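Local coordinates for protein aminoglycoside 6-adenylyltransferase (Bacillus subtilis, PDB 2PBE) that adenylates streptomycin and streptidine on the 6-hydroxyl, using ATP or GTP, and so mediates bacterial resistance to streptomycin, at residues W162-K170 with F179-V188; K224-T232 with S244-Y255. One frame throughout, in Å; residues are numbered along the deposited sequence.

Interaction 1 of 2, residues W162-K170 with F179-V188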
loop_
_atom_site.group_PDB
_atom_site.type_symbol
_atom_site.label_atom_id
_atom_site.label_comp_id
_atom_site.label_asym_id
_atom_site.label_seq_id
_atom_site.Cartn_x
_atom_site.Cartn_y
_atom_site.Cartn_z
ATOM N N TRP A 162 -0.245 -5.326 -20.135
ATOM C CA TRP A 162 -0.735 -5.478 -21.490
ATOM C C TRP A 162 -0.912 -6.917 -21.944
ATOM O O TRP A 162 -1.860 -7.215 -22.679
ATOM C CB TRP A 162 0.164 -4.705 -22.445
ATOM C CG TRP A 162 0.151 -3.244 -22.157
ATOM C CD1 TRP A 162 1.082 -2.544 -21.432
ATOM C CD2 TRP A 162 -0.861 -2.306 -22.519
ATOM N NE1 TRP A 162 0.710 -1.224 -21.321
ATOM C CE2 TRP A 162 -0.476 -1.043 -21.972
ATOM C CE3 TRP A 162 -2.063 -2.400 -23.252
ATOM C CZ2 TRP A 162 -1.250 0.139 -22.132
ATOM C CZ3 TRP A 162 -2.859 -1.212 -23.418
ATOM C CH2 TRP A 162 -2.433 0.042 -22.851
HETATM N N MSE A 163 -0.025 -7.812 -21.512
HETATM C CA MSE A 163 -0.158 -9.197 -21.924
HETATM C C MSE A 163 -1.415 -9.839 -21.384
HETATM O O MSE A 163 -2.224 -10.355 -22.153
HETATM C CB MSE A 163 1.059 -10.015 -21.498
HETATM C CG MSE A 163 1.033 -11.483 -21.975
HETATM SE SE MSE A 163 0.958 -11.734 -23.933
HETATM C CE MSE A 163 2.855 -11.879 -24.361
ATOM N N VAL A 164 -1.582 -9.818 -20.070
ATOM C CA VAL A 164 -2.740 -10.437 -19.469
ATOM C C VAL A 164 -3.984 -9.714 -19.967
ATOM O O VAL A 164 -5.091 -10.267 -20.011
ATOM C CB VAL A 164 -2.651 -10.368 -17.956
ATOM C CG1 VAL A 164 -3.924 -10.906 -17.325
ATOM C CG2 VAL A 164 -1.438 -11.172 -17.494
ATOM N N SER A 165 -3.780 -8.466 -20.358
ATOM C CA SER A 165 -4.867 -7.656 -20.858
ATOM C C SER A 165 -5.516 -8.293 -22.090
ATOM O O SER A 165 -6.737 -8.192 -22.282
ATOM C CB SER A 165 -4.337 -6.271 -21.207
ATOM O OG SER A 165 -5.390 -5.436 -21.590
ATOM N N THR A 166 -4.708 -8.954 -22.922
ATOM C CA THR A 166 -5.227 -9.608 -24.128
ATOM C C THR A 166 -6.114 -10.799 -23.786
ATOM O O THR A 166 -6.938 -11.230 -24.599
ATOM C CB THR A 166 -4.125 -10.135 -25.049
ATOM O OG1 THR A 166 -3.429 -11.198 -24.393
ATOM C CG2 THR A 166 -3.167 -9.033 -25.423
ATOM N N TYR A 167 -5.910 -11.353 -22.595
ATOM C CA TYR A 167 -6.712 -12.481 -22.157
ATOM C C TYR A 167 -8.126 -11.974 -21.922
ATOM O O TYR A 167 -9.091 -12.666 -22.204
ATOM C CB TYR A 167 -6.136 -13.083 -20.879
ATOM C CG TYR A 167 -4.767 -13.763 -21.005
ATOM C CD1 TYR A 167 -3.909 -13.539 -22.125
ATOM C CD2 TYR A 167 -4.301 -14.608 -19.967
ATOM C CE1 TYR A 167 -2.612 -14.147 -22.202
ATOM C CE2 TYR A 167 -3.005 -15.228 -20.036
ATOM C CZ TYR A 167 -2.176 -14.987 -21.154
ATOM O OH TYR A 167 -0.933 -15.564 -21.201
ATOM N N VAL A 168 -8.235 -10.740 -21.437
ATOM C CA VAL A 168 -9.534 -10.123 -21.173
ATOM C C VAL A 168 -10.244 -9.824 -22.498
ATOM O O VAL A 168 -11.472 -9.926 -22.621
ATOM C CB VAL A 168 -9.362 -8.796 -20.359
ATOM C CG1 VAL A 168 -10.717 -8.193 -20.003
ATOM C CG2 VAL A 168 -8.554 -9.081 -19.083
ATOM N N VAL A 169 -9.456 -9.452 -23.494
ATOM C CA VAL A 169 -10.002 -9.157 -24.798
ATOM C C VAL A 169 -10.592 -10.441 -25.400
ATOM O O VAL A 169 -11.761 -10.460 -25.817
ATOM C CB VAL A 169 -8.900 -8.583 -25.718
ATOM C CG1 VAL A 169 -9.406 -8.443 -27.140
ATOM C CG2 VAL A 169 -8.461 -7.223 -25.195
ATOM N N LYS A 170 -9.765 -11.489 -25.456
ATOM C CA LYS A 170 -10.154 -12.799 -25.986
ATOM C C LYS A 170 -11.343 -13.345 -25.224
ATOM O O LYS A 170 -12.179 -14.049 -25.786
ATOM C CB LYS A 170 -9.023 -13.813 -25.847
ATOM C CG LYS A 170 -7.764 -13.532 -26.669
ATOM C CD LYS A 170 -6.904 -14.798 -26.671
ATOM C CE LYS A 170 -5.634 -14.620 -27.455
ATOM N NZ LYS A 170 -4.555 -13.925 -26.673
ATOM N N PHE A 179 -14.207 -15.475 -17.626
ATOM C CA PHE A 179 -12.768 -15.647 -17.838
ATOM C C PHE A 179 -12.147 -14.251 -17.878
ATOM O O PHE A 179 -11.110 -13.979 -17.252
ATOM C CB PHE A 179 -12.521 -16.362 -19.169
ATOM C CG PHE A 179 -11.062 -16.604 -19.483
ATOM C CD1 PHE A 179 -10.322 -17.563 -18.758
ATOM C CD2 PHE A 179 -10.430 -15.910 -20.541
ATOM C CE1 PHE A 179 -8.951 -17.847 -19.094
ATOM C CE2 PHE A 179 -9.065 -16.173 -20.890
ATOM C CZ PHE A 179 -8.322 -17.140 -20.173
ATOM N N ALA A 180 -12.815 -13.364 -18.606
ATOM C CA ALA A 180 -12.350 -11.995 -18.742
ATOM C C ALA A 180 -12.318 -11.273 -17.398
ATOM O O ALA A 180 -11.323 -10.616 -17.059
ATOM C CB ALA A 180 -13.240 -11.266 -19.718
ATOM N N ILE A 181 -13.394 -11.424 -16.629
ATOM C CA ILE A 181 -13.533 -10.783 -15.320
ATOM C C ILE A 181 -12.464 -11.212 -14.314
ATOM O O ILE A 181 -11.939 -10.393 -13.562
ATOM C CB ILE A 181 -14.933 -11.066 -14.722
ATOM C CG1 ILE A 181 -15.988 -10.300 -15.518
ATOM C CG2 ILE A 181 -15.003 -10.632 -13.261
ATOM C CD1 ILE A 181 -17.423 -10.674 -15.197
ATOM N N ASP A 182 -12.144 -12.496 -14.285
ATOM C CA ASP A 182 -11.147 -12.967 -13.332
ATOM C C ASP A 182 -9.763 -12.385 -13.628
ATOM O O ASP A 182 -9.021 -12.044 -12.708
ATOM C CB ASP A 182 -11.123 -14.504 -13.301
ATOM C CG ASP A 182 -12.358 -15.097 -12.619
ATOM O OD1 ASP A 182 -13.486 -14.644 -12.914
ATOM O OD2 ASP A 182 -12.211 -16.018 -11.795
ATOM N N HIS A 183 -9.419 -12.246 -14.905
ATOM C CA HIS A 183 -8.125 -11.691 -15.263
ATOM C C HIS A 183 -8.094 -10.182 -15.022
ATOM O O HIS A 183 -7.063 -9.611 -14.650
ATOM C CB HIS A 183 -7.794 -11.997 -16.722
ATOM C CG HIS A 183 -7.507 -13.442 -16.978
ATOM N ND1 HIS A 183 -6.630 -14.174 -16.201
ATOM C CD2 HIS A 183 -7.935 -14.279 -17.950
ATOM C CE1 HIS A 183 -6.525 -15.395 -16.690
ATOM N NE2 HIS A 183 -7.305 -15.484 -17.750
ATOM N N LEU A 184 -9.227 -9.532 -15.241
ATOM C CA LEU A 184 -9.302 -8.104 -15.015
ATOM C C LEU A 184 -9.119 -7.838 -13.515
ATOM O O LEU A 184 -8.264 -7.049 -13.097
ATOM C CB LEU A 184 -10.657 -7.563 -15.460
ATOM C CG LEU A 184 -10.869 -6.076 -15.160
ATOM C CD1 LEU A 184 -9.937 -5.242 -16.027
ATOM C CD2 LEU A 184 -12.323 -5.691 -15.390
ATOM N N ASN A 185 -9.931 -8.505 -12.713
ATOM C CA ASN A 185 -9.887 -8.321 -11.282
ATOM C C ASN A 185 -8.599 -8.795 -10.653
ATOM O O ASN A 185 -8.070 -8.151 -9.748
ATOM C CB ASN A 185 -11.051 -9.063 -10.625
ATOM C CG ASN A 185 -12.390 -8.476 -10.993
ATOM O OD1 ASN A 185 -13.409 -9.159 -10.947
ATOM N ND2 ASN A 185 -12.400 -7.197 -11.356
ATOM N N GLU A 186 -8.065 -9.906 -11.138
ATOM C CA GLU A 186 -6.880 -10.452 -10.512
ATOM C C GLU A 186 -5.530 -10.040 -11.025
ATOM O O GLU A 186 -4.548 -10.196 -10.311
ATOM C CB GLU A 186 -6.963 -11.981 -10.504
ATOM C CG GLU A 186 -8.208 -12.522 -9.812
ATOM C CD GLU A 186 -8.182 -14.028 -9.667
ATOM O OE1 GLU A 186 -7.938 -14.711 -10.689
ATOM O OE2 GLU A 186 -8.411 -14.528 -8.537
ATOM N N ILE A 187 -5.444 -9.517 -12.236
ATOM C CA ILE A 187 -4.137 -9.146 -12.758
ATOM C C ILE A 187 -4.031 -7.756 -13.374
ATOM O O ILE A 187 -3.174 -6.966 -12.991
ATOM C CB ILE A 187 -3.666 -10.207 -13.780
ATOM C CG1 ILE A 187 -3.576 -11.572 -13.080
ATOM C CG2 ILE A 187 -2.306 -9.827 -14.371
ATOM C CD1 ILE A 187 -3.556 -12.764 -14.025
ATOM N N VAL A 188 -4.903 -7.471 -14.330
ATOM C CA VAL A 188 -4.864 -6.187 -15.009
ATOM C C VAL A 188 -4.986 -5.002 -14.071
ATOM O O VAL A 188 -4.053 -4.213 -13.982
ATOM C CB VAL A 188 -5.941 -6.134 -16.086
ATOM C CG1 VAL A 188 -5.976 -4.768 -16.742
ATOM C CG2 VAL A 188 -5.646 -7.223 -17.116
#
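Tyr-167 and His-183 both set CG anti to their own carbonyl carbon (chi1 -67° and -70°), which brings their rings together beside the seam of an antiparallel helical hairpin made by helices 151-173 and 177-204. The tyrosine directs its CD2 edge at one face of the imidazole in a T-shaped pair, with ring centroids 5.4 Å apart and planes at 75°. A histidine suits its place because its CB packs on methyls of Val-164 and Val-168 while its ring offers a face to the tyrosine edge.

Next to this pair, Val-168 is a knob in the hole formed by Ala-180, His-183, Leu-184 and Val-188. Its two methyls divide the work: CG1 meets the Ala-180 CB at 4.0 Å, and CG2 lies 3.8 Å from the His-183 CB. The small Ala-180 allows close approach here, its CA only 4.2 Å from that of Val-168. Further along, Val-164 and Ile-187 cross at about a right angle, the valine CG2 3.5 Å from the isoleucine CG2. No hydrogen bond joins the two segments. At the hairpin's closed end, the Phe-179 CE2 comes within 3.7 Å of the Tyr-167 O.

Interaction 2 of 2, residues K224-T232 with S244-Y255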
loop_
_atom_site.group_PDB
_atom_site.type_symbol
_atom_site.label_atom_id
_atom_site.label_comp_id
_atom_site.label_asym_id
_atom_site.label_seq_id
_atom_site.Cartn_x
_atom_site.Cartn_y
_atom_site.Cartn_z
ATOM N N LYS A 224 -9.159 12.130 -6.192
ATOM C CA LYS A 224 -9.260 12.090 -7.631
ATOM C C LYS A 224 -8.800 10.716 -8.117
ATOM O O LYS A 224 -9.480 10.071 -8.927
ATOM C CB LYS A 224 -8.388 13.176 -8.243
ATOM C CG LYS A 224 -8.551 13.302 -9.748
ATOM C CD LYS A 224 -7.401 14.078 -10.349
ATOM C CE LYS A 224 -7.531 14.195 -11.857
ATOM N NZ LYS A 224 -6.336 14.847 -12.447
ATOM N N GLU A 225 -7.660 10.267 -7.599
ATOM C CA GLU A 225 -7.079 8.990 -7.979
ATOM C C GLU A 225 -7.952 7.819 -7.575
ATOM O O GLU A 225 -7.952 6.792 -8.244
ATOM C CB GLU A 225 -5.685 8.849 -7.370
ATOM C CG GLU A 225 -4.773 10.043 -7.690
ATOM C CD GLU A 225 -3.442 10.015 -6.947
ATOM O OE1 GLU A 225 -3.428 9.796 -5.716
ATOM O OE2 GLU A 225 -2.399 10.238 -7.594
ATOM N N TRP A 226 -8.698 7.965 -6.481
ATOM C CA TRP A 226 -9.568 6.873 -6.053
ATOM C C TRP A 226 -10.807 6.838 -6.919
ATOM O O TRP A 226 -11.406 5.787 -7.127
ATOM C CB TRP A 226 -9.996 7.025 -4.596
ATOM C CG TRP A 226 -10.408 5.711 -3.989
ATOM C CD1 TRP A 226 -9.607 4.594 -3.803
ATOM C CD2 TRP A 226 -11.688 5.376 -3.451
ATOM N NE1 TRP A 226 -10.312 3.592 -3.172
ATOM C CE2 TRP A 226 -11.590 4.032 -2.941
ATOM C CE3 TRP A 226 -12.916 6.067 -3.337
ATOM C CZ2 TRP A 226 -12.680 3.369 -2.322
ATOM C CZ3 TRP A 226 -14.022 5.399 -2.710
ATOM C CH2 TRP A 226 -13.882 4.060 -2.211
ATOM N N GLU A 227 -11.213 8.000 -7.400
ATOM C CA GLU A 227 -12.375 8.053 -8.257
ATOM C C GLU A 227 -12.020 7.432 -9.600
ATOM O O GLU A 227 -12.854 6.783 -10.228
ATOM C CB GLU A 227 -12.839 9.494 -8.450
ATOM C CG GLU A 227 -13.716 9.988 -7.312
ATOM C CD GLU A 227 -14.316 11.340 -7.599
ATOM O OE1 GLU A 227 -14.465 11.682 -8.798
ATOM O OE2 GLU A 227 -14.647 12.051 -6.623
ATOM N N GLU A 228 -10.781 7.645 -10.047
ATOM C CA GLU A 228 -10.339 7.089 -11.315
ATOM C C GLU A 228 -10.302 5.581 -11.183
ATOM O O GLU A 228 -10.727 4.855 -12.078
ATOM C CB GLU A 228 -8.942 7.587 -11.688
ATOM C CG GLU A 228 -8.804 9.075 -11.829
ATOM C CD GLU A 228 -7.360 9.487 -12.067
ATOM O OE1 GLU A 228 -6.468 8.861 -11.450
ATOM O OE2 GLU A 228 -7.116 10.438 -12.856
ATOM N N LEU A 229 -9.795 5.101 -10.055
ATOM C CA LEU A 229 -9.721 3.669 -9.850
ATOM C C LEU A 229 -11.134 3.134 -9.723
ATOM O O LEU A 229 -11.440 2.057 -10.221
ATOM C CB LEU A 229 -8.926 3.340 -8.597
ATOM C CG LEU A 229 -8.862 1.840 -8.342
ATOM C CD1 LEU A 229 -8.078 1.111 -9.447
ATOM C CD2 LEU A 229 -8.221 1.616 -7.003
HETATM N N MSE A 230 -11.993 3.900 -9.062
HETATM C CA MSE A 230 -13.376 3.481 -8.905
HETATM C C MSE A 230 -14.024 3.360 -10.275
HETATM O O MSE A 230 -14.822 2.456 -10.517
HETATM C CB MSE A 230 -14.186 4.472 -8.048
HETATM C CG MSE A 230 -14.020 4.293 -6.534
HETATM SE SE MSE A 230 -14.105 2.424 -5.908
HETATM C CE MSE A 230 -12.206 2.037 -5.728
ATOM N N SER A 231 -13.669 4.258 -11.190
ATOM C CA SER A 231 -14.262 4.235 -12.518
ATOM C C SER A 231 -13.861 3.020 -13.328
ATOM O O SER A 231 -14.403 2.806 -14.410
ATOM C CB SER A 231 -13.936 5.516 -13.293
ATOM O OG SER A 231 -12.567 5.602 -13.601
ATOM N N THR A 232 -12.924 2.223 -12.817
ATOM C CA THR A 232 -12.523 1.020 -13.547
ATOM C C THR A 232 -13.467 -0.109 -13.195
ATOM O O THR A 232 -13.318 -1.225 -13.676
ATOM C CB THR A 232 -11.124 0.561 -13.193
ATOM O OG1 THR A 232 -11.128 0.021 -11.866
ATOM C CG2 THR A 232 -10.157 1.719 -13.291
ATOM N N SER A 244 -14.695 -1.074 -18.741
ATOM C CA SER A 244 -13.788 -1.204 -17.607
ATOM C C SER A 244 -12.355 -1.393 -18.097
ATOM O O SER A 244 -11.439 -0.760 -17.594
ATOM C CB SER A 244 -14.178 -2.401 -16.742
ATOM O OG SER A 244 -15.347 -2.136 -15.987
ATOM N N LEU A 245 -12.177 -2.268 -19.085
ATOM C CA LEU A 245 -10.853 -2.565 -19.642
ATOM C C LEU A 245 -10.211 -1.367 -20.306
ATOM O O LEU A 245 -9.037 -1.069 -20.074
ATOM C CB LEU A 245 -10.949 -3.705 -20.660
ATOM C CG LEU A 245 -9.607 -4.062 -21.309
ATOM C CD1 LEU A 245 -8.670 -4.688 -20.286
ATOM C CD2 LEU A 245 -9.858 -5.020 -22.455
ATOM N N PHE A 246 -10.970 -0.693 -21.162
ATOM C CA PHE A 246 -10.421 0.475 -21.827
ATOM C C PHE A 246 -10.088 1.551 -20.811
ATOM O O PHE A 246 -9.142 2.309 -21.008
ATOM C CB PHE A 246 -11.382 1.023 -22.874
ATOM C CG PHE A 246 -11.613 0.094 -24.037
ATOM C CD1 PHE A 246 -10.603 -0.788 -24.485
ATOM C CD2 PHE A 246 -12.831 0.135 -24.732
ATOM C CE1 PHE A 246 -10.817 -1.623 -25.624
ATOM C CE2 PHE A 246 -13.066 -0.685 -25.868
ATOM C CZ PHE A 246 -12.055 -1.567 -26.314
ATOM N N THR A 247 -10.863 1.606 -19.733
ATOM C CA THR A 247 -10.625 2.592 -18.682
ATOM C C THR A 247 -9.266 2.298 -18.031
ATOM O O THR A 247 -8.500 3.219 -17.773
ATOM C CB THR A 247 -11.795 2.591 -17.653
ATOM O OG1 THR A 247 -12.982 3.052 -18.310
ATOM C CG2 THR A 247 -11.498 3.506 -16.447
ATOM N N CYS A 248 -8.970 1.025 -17.785
ATOM C CA CYS A 248 -7.682 0.632 -17.224
ATOM C C CYS A 248 -6.581 1.027 -18.212
ATOM O O CYS A 248 -5.494 1.450 -17.817
ATOM C CB CYS A 248 -7.641 -0.869 -16.985
ATOM S SG CYS A 248 -8.785 -1.418 -15.690
ATOM N N TYR A 249 -6.871 0.888 -19.502
ATOM C CA TYR A 249 -5.925 1.259 -20.557
ATOM C C TYR A 249 -5.541 2.721 -20.413
ATOM O O TYR A 249 -4.359 3.067 -20.295
ATOM C CB TYR A 249 -6.552 1.062 -21.952
ATOM C CG TYR A 249 -6.455 -0.341 -22.505
ATOM C CD1 TYR A 249 -6.246 -1.449 -21.640
ATOM C CD2 TYR A 249 -6.562 -0.586 -23.898
ATOM C CE1 TYR A 249 -6.144 -2.755 -22.139
ATOM C CE2 TYR A 249 -6.454 -1.916 -24.424
ATOM C CZ TYR A 249 -6.244 -2.995 -23.528
ATOM O OH TYR A 249 -6.120 -4.288 -23.995
ATOM N N ALA A 250 -6.570 3.565 -20.426
ATOM C CA ALA A 250 -6.408 5.006 -20.316
ATOM C C ALA A 250 -5.589 5.378 -19.094
ATOM O O ALA A 250 -4.663 6.178 -19.176
ATOM C CB ALA A 250 -7.772 5.656 -20.251
ATOM N N LEU A 251 -5.923 4.781 -17.952
ATOM C CA LEU A 251 -5.210 5.080 -16.725
ATOM C C LEU A 251 -3.804 4.514 -16.678
ATOM O O LEU A 251 -2.921 5.112 -16.069
ATOM C CB LEU A 251 -6.006 4.590 -15.530
ATOM C CG LEU A 251 -7.216 5.472 -15.225
ATOM C CD1 LEU A 251 -8.084 4.832 -14.169
ATOM C CD2 LEU A 251 -6.739 6.855 -14.757
ATOM N N PHE A 252 -3.585 3.372 -17.322
ATOM C CA PHE A 252 -2.252 2.782 -17.291
ATOM C C PHE A 252 -1.279 3.587 -18.117
ATOM O O PHE A 252 -0.107 3.684 -17.767
ATOM C CB PHE A 252 -2.247 1.339 -17.812
ATOM C CG PHE A 252 -1.067 0.551 -17.328
ATOM C CD1 PHE A 252 -1.003 0.145 -15.988
ATOM C CD2 PHE A 252 0.002 0.238 -18.189
ATOM C CE1 PHE A 252 0.125 -0.580 -15.485
ATOM C CE2 PHE A 252 1.153 -0.491 -17.711
ATOM C CZ PHE A 252 1.209 -0.898 -16.350
ATOM N N ARG A 253 -1.760 4.143 -19.223
ATOM C CA ARG A 253 -0.904 4.948 -20.084
ATOM C C ARG A 253 -0.468 6.132 -19.246
ATOM O O ARG A 253 0.716 6.415 -19.110
ATOM C CB ARG A 253 -1.669 5.455 -21.319
ATOM C CG ARG A 253 -2.051 4.358 -22.294
ATOM C CD ARG A 253 -2.961 4.862 -23.425
ATOM N NE ARG A 253 -3.431 3.741 -24.240
ATOM C CZ ARG A 253 -4.713 3.428 -24.436
ATOM N NH1 ARG A 253 -5.675 4.150 -23.883
ATOM N NH2 ARG A 253 -5.035 2.379 -25.194
ATOM N N LYS A 254 -1.465 6.803 -18.684
ATOM C CA LYS A 254 -1.258 7.970 -17.858
ATOM C C LYS A 254 -0.150 7.765 -16.814
ATOM O O LYS A 254 0.859 8.472 -16.824
ATOM C CB LYS A 254 -2.573 8.343 -17.170
ATOM C CG LYS A 254 -2.496 9.632 -16.367
ATOM C CD LYS A 254 -3.864 10.129 -15.923
ATOM C CE LYS A 254 -3.699 11.341 -15.017
ATOM N NZ LYS A 254 -4.978 11.901 -14.530
ATOM N N TYR A 255 -0.313 6.777 -15.941
ATOM C CA TYR A 255 0.680 6.547 -14.893
ATOM C C TYR A 255 2.005 5.936 -15.295
ATOM O O TYR A 255 3.029 6.233 -14.669
ATOM C CB TYR A 255 0.018 5.777 -13.756
ATOM C CG TYR A 255 -1.032 6.666 -13.126
ATOM C CD1 TYR A 255 -0.655 7.847 -12.419
ATOM C CD2 TYR A 255 -2.417 6.439 -13.350
ATOM C CE1 TYR A 255 -1.631 8.789 -11.970
ATOM C CE2 TYR A 255 -3.409 7.376 -12.901
ATOM C CZ TYR A 255 -3.005 8.553 -12.216
ATOM O OH TYR A 255 -3.944 9.498 -11.822
HETATM O O HOH W 1 -2.507 12.004 -9.888
#
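Glu-228 and Tyr-255 cross obliquely, with the carboxylate and the phenol ring turned 70° apart, and the tyrosine hydroxyl reaches the acid at the ring's edge. Tyr-255 OH donates to Glu-228 OE1 at 2.6 Å. From another direction Lys-254 runs in at about a right angle to the glutamate, its extended chain carrying NZ to 3.1 Å from Glu-228 OE2 in a salt bridge. Each carboxylate oxygen uses its syn lone pair. A glutamate suits this place because its chain, extended beyond CG, spans the gap between helix 223-230 and helix 238-263, whose segment axes stay 10.7 Å apart and run roughly antiparallel.

Leu-251 packs against the aliphatic part of Glu-228. Its methyls straddle the base of that side chain: CD2 lies beside CB and CD of the glutamate, while CD1 is 3.4 Å from the Glu-228 O. The same CD1 meets Thr-232 CG2 at 3.8 Å, the two side chains crossing nearly perpendicularly.

After the short helix, Thr-232 turns its two branches to different tasks. With chi1 at 71°, OG1 lies between the backbone N and carbonyl carbon and donates back to Leu-229 O, in the carbonyl plane; Arg-189 also bonds this hydroxyl. That leaves CG2 to pack on Thr-247 CG2 as well as on Leu-251, while CB faces Cys-248 SG at 4.0 Å. A beta-branched, polar residue thus serves both the turn and the apolar interface.

This is an interhelical contact with an apolar part round Leu-251 and Thr-232 and a charged part at Glu-228 and the lysines. Lys-224 NZ lies 3.9 Å from Lys-254 NZ, and the nearby Glu-228 carboxylate probably offsets their mutual repulsion; with a lysine and a phenol both donating to it, that carboxylate is likely to be stabilised as the anion.

Overall arrangement
From the N terminus the chain first lays down most of the mixed beta-sheet, then enters the helical part. Interaction 1 closes a short loop, eight residues separating its segments as helix 151-173 turns back into helix 177-204. Strand 207-209 then returns to the sheet before interaction 2 follows in series, neither nesting nor crossing: eleven residues lead from 224-232 to 244-255, where helix 238-263 returns past the shorter helix 223-230. The centres are about 15 Å apart, and the contacts meet where helix 238-263 packs on helix 151-173. There Ser-165 OG and Tyr-249 OH lie 2.8 Å apart, a probable hydrogen bond, while Leu-245 packs on Ser-165 and Val-169, joining both helix pairs into one bundle.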